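Local coordinates for protein glycoside hydrolase family 43 (Halothermothrix orenii, PDB 4QQS) that probably hydrolyses O-glycosidic bonds in plant polysaccharides such as xylan, and has alpha-L-arabinofuranosidase activity, at residues Gln182-Gly196 and Met209-Gly223. Residues are numbered along the deposited sequence; the frame is centred on the assembly and turned at random.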
loop_
_atom_site.group_PDB
_atom_site.type_symbol
_atom_site.label_atom_id
_atom_site.label_comp_id
_atom_site.label_asym_id
_atom_site.label_seq_id
_atom_site.Cartn_x
_atom_site.Cartn_y
_atom_site.Cartn_z
ATOM N N GLN A 182 11.633 15.776 -4.087
ATOM C CA GLN A 182 11.170 16.995 -3.426
ATOM C C GLN A 182 11.837 17.144 -2.066
ATOM O O GLN A 182 12.194 16.154 -1.429
ATOM C CB GLN A 182 9.646 16.949 -3.236
ATOM C CG GLN A 182 8.854 16.927 -4.521
ATOM C CD GLN A 182 7.364 16.909 -4.268
ATOM O OE1 GLN A 182 6.838 15.979 -3.669
ATOM N NE2 GLN A 182 6.684 17.957 -4.683
ATOM N N ASP A 183 11.963 18.380 -1.606
ATOM C CA ASP A 183 12.646 18.644 -0.348
ATOM C C ASP A 183 12.073 17.855 0.823
ATOM O O ASP A 183 12.835 17.399 1.665
ATOM C CB ASP A 183 12.644 20.140 -0.022
ATOM C CG ASP A 183 13.515 20.911 -0.934
ATOM O OD1 ASP A 183 14.736 20.919 -0.680
ATOM O OD2 ASP A 183 12.977 21.475 -1.911
ATOM N N TRP A 184 10.750 17.704 0.891
ATOM C CA TRP A 184 10.141 17.013 2.035
ATOM C C TRP A 184 10.507 15.526 2.103
ATOM O O TRP A 184 10.255 14.897 3.123
ATOM C CB TRP A 184 8.600 17.169 2.042
ATOM C CG TRP A 184 7.908 16.312 1.042
ATOM C CD1 TRP A 184 7.747 16.590 -0.291
ATOM C CD2 TRP A 184 7.308 15.023 1.245
ATOM N NE1 TRP A 184 7.094 15.566 -0.922
ATOM C CE2 TRP A 184 6.814 14.590 -0.007
ATOM C CE3 TRP A 184 7.148 14.182 2.349
ATOM C CZ2 TRP A 184 6.142 13.384 -0.167
ATOM C CZ3 TRP A 184 6.501 12.976 2.166
ATOM C CH2 TRP A 184 6.003 12.593 0.927
ATOM N N GLU A 185 11.091 14.990 1.027
ATOM C CA GLU A 185 11.360 13.554 0.894
ATOM C C GLU A 185 12.764 13.155 1.319
ATOM O O GLU A 185 13.223 12.073 0.965
ATOM C CB GLU A 185 11.152 13.112 -0.553
ATOM C CG GLU A 185 9.766 13.415 -1.042
ATOM C CD GLU A 185 9.544 13.042 -2.491
ATOM O OE1 GLU A 185 10.270 13.472 -3.414
ATOM O OE2 GLU A 185 8.618 12.272 -2.742
ATOM N N GLY A 186 13.461 14.004 2.059
ATOM C CA GLY A 186 14.740 13.608 2.628
ATOM C C GLY A 186 15.837 13.430 1.603
ATOM O O GLY A 186 16.638 12.496 1.682
ATOM N N ILE A 187 15.896 14.358 0.663
ATOM C CA ILE A 187 16.791 14.229 -0.471
ATOM C C ILE A 187 18.252 14.558 -0.162
ATOM O O ILE A 187 19.088 14.468 -1.057
ATOM C CB ILE A 187 16.288 15.055 -1.667
ATOM C CG1 ILE A 187 16.047 16.521 -1.260
ATOM C CG2 ILE A 187 15.037 14.403 -2.238
ATOM C CD1 ILE A 187 15.800 17.469 -2.406
ATOM N N ASN A 188 18.568 14.902 1.089
ATOM C CA ASN A 188 19.962 15.051 1.526
ATOM C C ASN A 188 20.436 13.899 2.418
ATOM O O ASN A 188 21.534 13.958 2.979
ATOM C CB ASN A 188 20.162 16.385 2.250
ATOM C CG ASN A 188 19.904 17.574 1.349
ATOM O OD1 ASN A 188 20.325 17.592 0.195
ATOM N ND2 ASN A 188 19.194 18.562 1.866
ATOM N N ASP A 189 19.617 12.851 2.515
ATOM C CA ASP A 189 19.918 11.671 3.326
ATOM C C ASP A 189 20.641 10.584 2.503
ATOM O O ASP A 189 20.487 10.484 1.281
ATOM C CB ASP A 189 18.625 11.039 3.894
ATOM C CG ASP A 189 17.865 11.952 4.848
ATOM O OD1 ASP A 189 18.512 12.803 5.484
ATOM O OD2 ASP A 189 16.619 11.805 4.968
ATOM N N ALA A 190 21.371 9.716 3.193
ATOM C CA ALA A 190 22.079 8.613 2.541
ATOM C C ALA A 190 21.158 7.496 2.033
ATOM O O ALA A 190 21.534 6.740 1.128
ATOM C CB ALA A 190 23.109 8.029 3.507
ATOM N N TRP A 191 19.999 7.389 2.679
ATOM C CA TRP A 191 18.944 6.451 2.318
ATOM C C TRP A 191 17.714 7.292 2.037
ATOM O O TRP A 191 17.382 8.186 2.833
ATOM C CB TRP A 191 18.680 5.483 3.481
ATOM C CG TRP A 191 19.782 4.495 3.676
ATOM C CD1 TRP A 191 21.017 4.735 4.203
ATOM C CD2 TRP A 191 19.755 3.105 3.332
ATOM N NE1 TRP A 191 21.765 3.587 4.190
ATOM C CE2 TRP A 191 21.017 2.569 3.657
ATOM C CE3 TRP A 191 18.791 2.262 2.777
ATOM C CZ2 TRP A 191 21.343 1.226 3.435
ATOM C CZ3 TRP A 191 19.116 0.938 2.562
ATOM C CH2 TRP A 191 20.377 0.436 2.879
ATOM N N GLN A 192 17.024 7.001 0.936
ATOM C CA GLN A 192 15.871 7.794 0.501
ATOM C C GLN A 192 14.805 6.877 -0.061
ATOM O O GLN A 192 15.114 5.890 -0.736
ATOM C CB GLN A 192 16.282 8.804 -0.574
ATOM C CG GLN A 192 17.376 9.760 -0.123
ATOM C CD GLN A 192 17.757 10.761 -1.169
ATOM O OE1 GLN A 192 17.006 11.009 -2.110
ATOM N NE2 GLN A 192 18.916 11.385 -0.982
ATOM N N TRP A 193 13.545 7.203 0.211
ATOM C CA TRP A 193 12.435 6.348 -0.180
ATOM C C TRP A 193 11.294 7.065 -0.874
ATOM O O TRP A 193 10.805 8.085 -0.388
ATOM C CB TRP A 193 11.798 5.690 1.052
ATOM C CG TRP A 193 12.678 4.815 1.861
ATOM C CD1 TRP A 193 12.777 3.470 1.800
ATOM C CD2 TRP A 193 13.565 5.242 2.916
ATOM N NE1 TRP A 193 13.663 3.028 2.755
ATOM C CE2 TRP A 193 14.169 4.100 3.444
ATOM C CE3 TRP A 193 13.892 6.495 3.462
ATOM C CZ2 TRP A 193 15.102 4.166 4.486
ATOM C CZ3 TRP A 193 14.797 6.561 4.493
ATOM C CH2 TRP A 193 15.399 5.407 4.986
ATOM N N ASN A 194 10.832 6.467 -1.972
ATOM C CA ASN A 194 9.442 6.593 -2.408
ATOM C C ASN A 194 8.920 5.159 -2.463
ATOM O O ASN A 194 9.481 4.319 -3.188
ATOM C CB ASN A 194 9.283 7.214 -3.803
ATOM C CG ASN A 194 9.454 8.737 -3.883
ATOM O OD1 ASN A 194 9.387 9.273 -4.986
ATOM N ND2 ASN A 194 9.653 9.430 -2.766
ATOM N N GLU A 195 7.871 4.874 -1.698
ATOM C CA GLU A 195 7.374 3.508 -1.630
ATOM C C GLU A 195 5.869 3.511 -1.411
ATOM O O GLU A 195 5.231 4.553 -1.378
ATOM C CB GLU A 195 8.143 2.684 -0.587
ATOM C CG GLU A 195 7.954 3.180 0.830
ATOM C CD GLU A 195 8.801 2.438 1.875
ATOM O OE1 GLU A 195 9.587 1.536 1.526
ATOM O OE2 GLU A 195 8.662 2.760 3.075
ATOM N N GLY A 196 5.289 2.328 -1.322
ATOM C CA GLY A 196 3.862 2.240 -1.084
ATOM C C GLY A 196 2.941 2.944 -2.068
ATOM O O GLY A 196 1.998 3.624 -1.653
ATOM N N MET A 209 -0.753 8.031 -4.831
ATOM C CA MET A 209 -0.333 8.287 -3.469
ATOM C C MET A 209 0.896 7.421 -3.180
ATOM O O MET A 209 1.018 6.311 -3.707
ATOM C CB MET A 209 -1.485 7.965 -2.520
ATOM C CG MET A 209 -2.682 8.838 -2.785
ATOM S SD MET A 209 -4.163 8.391 -1.891
ATOM C CE MET A 209 -3.733 9.145 -0.317
ATOM N N TYR A 210 1.791 7.917 -2.332
ATOM C CA TYR A 210 3.015 7.183 -2.024
ATOM C C TYR A 210 3.554 7.739 -0.714
ATOM O O TYR A 210 3.142 8.808 -0.257
ATOM C CB TYR A 210 4.059 7.311 -3.157
ATOM C CG TYR A 210 4.591 8.713 -3.288
ATOM C CD1 TYR A 210 3.938 9.674 -4.041
ATOM C CD2 TYR A 210 5.740 9.101 -2.609
ATOM C CE1 TYR A 210 4.411 10.967 -4.108
ATOM C CE2 TYR A 210 6.209 10.395 -2.672
ATOM C CZ TYR A 210 5.550 11.327 -3.429
ATOM O OH TYR A 210 5.993 12.629 -3.542
ATOM N N SER A 211 4.504 7.012 -0.136
ATOM C CA SER A 211 5.135 7.409 1.112
ATOM C C SER A 211 6.616 7.692 0.922
ATOM O O SER A 211 7.277 7.095 0.056
ATOM C CB SER A 211 4.963 6.304 2.151
ATOM O OG SER A 211 3.584 6.085 2.421
ATOM N N ALA A 212 7.143 8.602 1.734
ATOM C CA ALA A 212 8.560 8.939 1.692
ATOM C C ALA A 212 9.091 9.116 3.110
ATOM O O ALA A 212 8.317 9.202 4.066
ATOM C CB ALA A 212 8.797 10.217 0.872
ATOM N N ASN A 213 10.419 9.230 3.199
ATOM C CA ASN A 213 11.171 9.195 4.448
ATOM C C ASN A 213 11.175 7.794 5.037
ATOM O O ASN A 213 10.635 6.866 4.431
ATOM C CB ASN A 213 10.721 10.295 5.414
ATOM C CG ASN A 213 10.861 11.662 4.783
ATOM O OD1 ASN A 213 11.972 12.082 4.452
ATOM N ND2 ASN A 213 9.753 12.333 4.543
ATOM N N CYS A 214 11.857 7.625 6.162
ATOM C CA CYS A 214 12.048 6.304 6.740
ATOM C C CYS A 214 10.810 5.864 7.517
ATOM O O CYS A 214 10.296 6.622 8.337
ATOM C CB CYS A 214 13.252 6.321 7.679
ATOM S SG CYS A 214 13.625 4.725 8.415
ATOM N N TYR A 215 10.360 4.628 7.292
ATOM C CA TYR A 215 9.187 4.101 7.996
ATOM C C TYR A 215 9.311 4.186 9.520
ATOM O O TYR A 215 8.302 4.260 10.205
ATOM C CB TYR A 215 8.910 2.639 7.617
ATOM C CG TYR A 215 9.799 1.688 8.366
ATOM C CD1 TYR A 215 9.363 1.055 9.528
ATOM C CD2 TYR A 215 11.095 1.477 7.962
ATOM C CE1 TYR A 215 10.190 0.232 10.251
ATOM C CE2 TYR A 215 11.941 0.647 8.679
ATOM C CZ TYR A 215 11.480 0.033 9.823
ATOM O OH TYR A 215 12.300 -0.785 10.556
ATOM N N ALA A 216 10.538 4.161 10.047
ATOM C CA ALA A 216 10.783 4.161 11.486
ATOM C C ALA A 216 10.940 5.567 12.061
ATOM O O ALA A 216 11.232 5.714 13.240
ATOM C CB ALA A 216 12.010 3.315 11.796
ATOM N N SER A 217 10.736 6.593 11.233
ATOM C CA SER A 217 10.811 7.989 11.654
ATOM C C SER A 217 9.422 8.609 11.752
ATOM O O SER A 217 8.549 8.270 10.956
ATOM C CB SER A 217 11.621 8.780 10.628
ATOM O OG SER A 217 11.526 10.174 10.853
ATOM N N PRO A 218 9.218 9.554 12.686
ATOM C CA PRO A 218 7.950 10.294 12.707
ATOM C C PRO A 218 7.676 11.006 11.383
ATOM O O PRO A 218 6.519 11.297 11.089
ATOM C CB PRO A 218 8.145 11.292 13.852
ATOM C CG PRO A 218 9.184 10.679 14.678
ATOM C CD PRO A 218 10.109 9.981 13.770
ATOM N N ASP A 219 8.721 11.262 10.600
ATOM C CA ASP A 219 8.594 11.994 9.350
ATOM C C ASP A 219 8.135 11.151 8.162
ATOM O O ASP A 219 7.976 11.694 7.071
ATOM C CB ASP A 219 9.898 12.714 9.026
ATOM C CG ASP A 219 10.200 13.808 10.025
ATOM O OD1 ASP A 219 9.269 14.571 10.369
ATOM O OD2 ASP A 219 11.363 13.880 10.477
ATOM N N TYR A 220 7.916 9.852 8.360
ATOM C CA TYR A 220 7.241 9.062 7.333
ATOM C C TYR A 220 5.931 9.776 7.022
ATOM O O TYR A 220 5.226 10.209 7.930
ATOM C CB TYR A 220 6.992 7.647 7.815
ATOM C CG TYR A 220 6.790 6.604 6.743
ATOM C CD1 TYR A 220 7.761 6.370 5.786
ATOM C CD2 TYR A 220 5.656 5.810 6.725
ATOM C CE1 TYR A 220 7.613 5.357 4.843
ATOM C CE2 TYR A 220 5.493 4.798 5.796
ATOM C CZ TYR A 220 6.475 4.566 4.867
ATOM O OH TYR A 220 6.283 3.528 3.978
ATOM N N SER A 221 5.622 9.949 5.740
ATOM C CA SER A 221 4.464 10.745 5.357
ATOM C C SER A 221 4.079 10.449 3.918
ATOM O O SER A 221 4.850 9.826 3.170
ATOM C CB SER A 221 4.727 12.234 5.587
ATOM O OG SER A 221 6.071 12.598 5.311
ATOM N N ILE A 222 2.881 10.889 3.552
ATOM C CA ILE A 222 2.253 10.557 2.283
ATOM C C ILE A 222 2.130 11.780 1.396
ATOM O O ILE A 222 1.660 12.840 1.836
ATOM C CB ILE A 222 0.852 9.950 2.525
ATOM C CG1 ILE A 222 1.005 8.625 3.276
ATOM C CG2 ILE A 222 0.094 9.769 1.219
ATOM C CD1 ILE A 222 -0.274 8.094 3.877
ATOM N N GLY A 223 2.547 11.616 0.140
ATOM C CA GLY A 223 2.349 12.607 -0.894
ATOM C C GLY A 223 1.622 11.991 -2.072
ATOM O O GLY A 223 1.283 10.808 -2.060
HETATM O O HOH W 1 13.168 9.508 1.863
HETATM O O HOH W 2 14.263 11.016 5.329
HETATM O O HOH W 3 10.902 3.440 4.692
HETATM O O HOH W 4 1.546 5.347 0.576
#
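E195 and S211 form an antiparallel hydrogen-bonded pair. E195 N gives to S211 O at 2.9 Å, and S211 N returns a nearly straight bond (177°) to E195 O at 2.8 Å. Y220 OH donates to E195 OE2 at 2.7 Å, on the anti side of the carboxylate, with the Y220 ring about 80° from its plane. E195 OE1 has a weak hydrogen bond to HEPES, probably from the crystallisation liquor. E185 OE2 is held from opposite faces of its carboxylate by Y210 OH (2.8 Å) and N194 ND2. K236 forms a salt bridge with E185 OE1 and a hydrogen bond with N194 OD1. N213 ND2 donates to W184 O, in the carbonyl plane, at 3.0 Å.

Two indoles carry the packing. W184 CG sits between its backbone N and carbonyl carbon (chi1 76°). This turns its benzo end onto S221-G223. W184 CH2 touches A212 CB at 3.7 Å and CZ2 meets Y210 CE2 at 3.9 Å. Y210 OH and S221 OG lie at the ring edge, near CZ2 and CZ3. Losing the indole to an alanine here would probably open a gap beside A212 CB and the Y210 ring. C214 CA lies over one face of the W193 six-membered ring, a CH-pi contact 3.8 Å from its centroid.

Strands 191-202 and 205-212 form a beta hairpin of the five-bladed GH43 beta-propeller, carrying E195, the predicted proton donor.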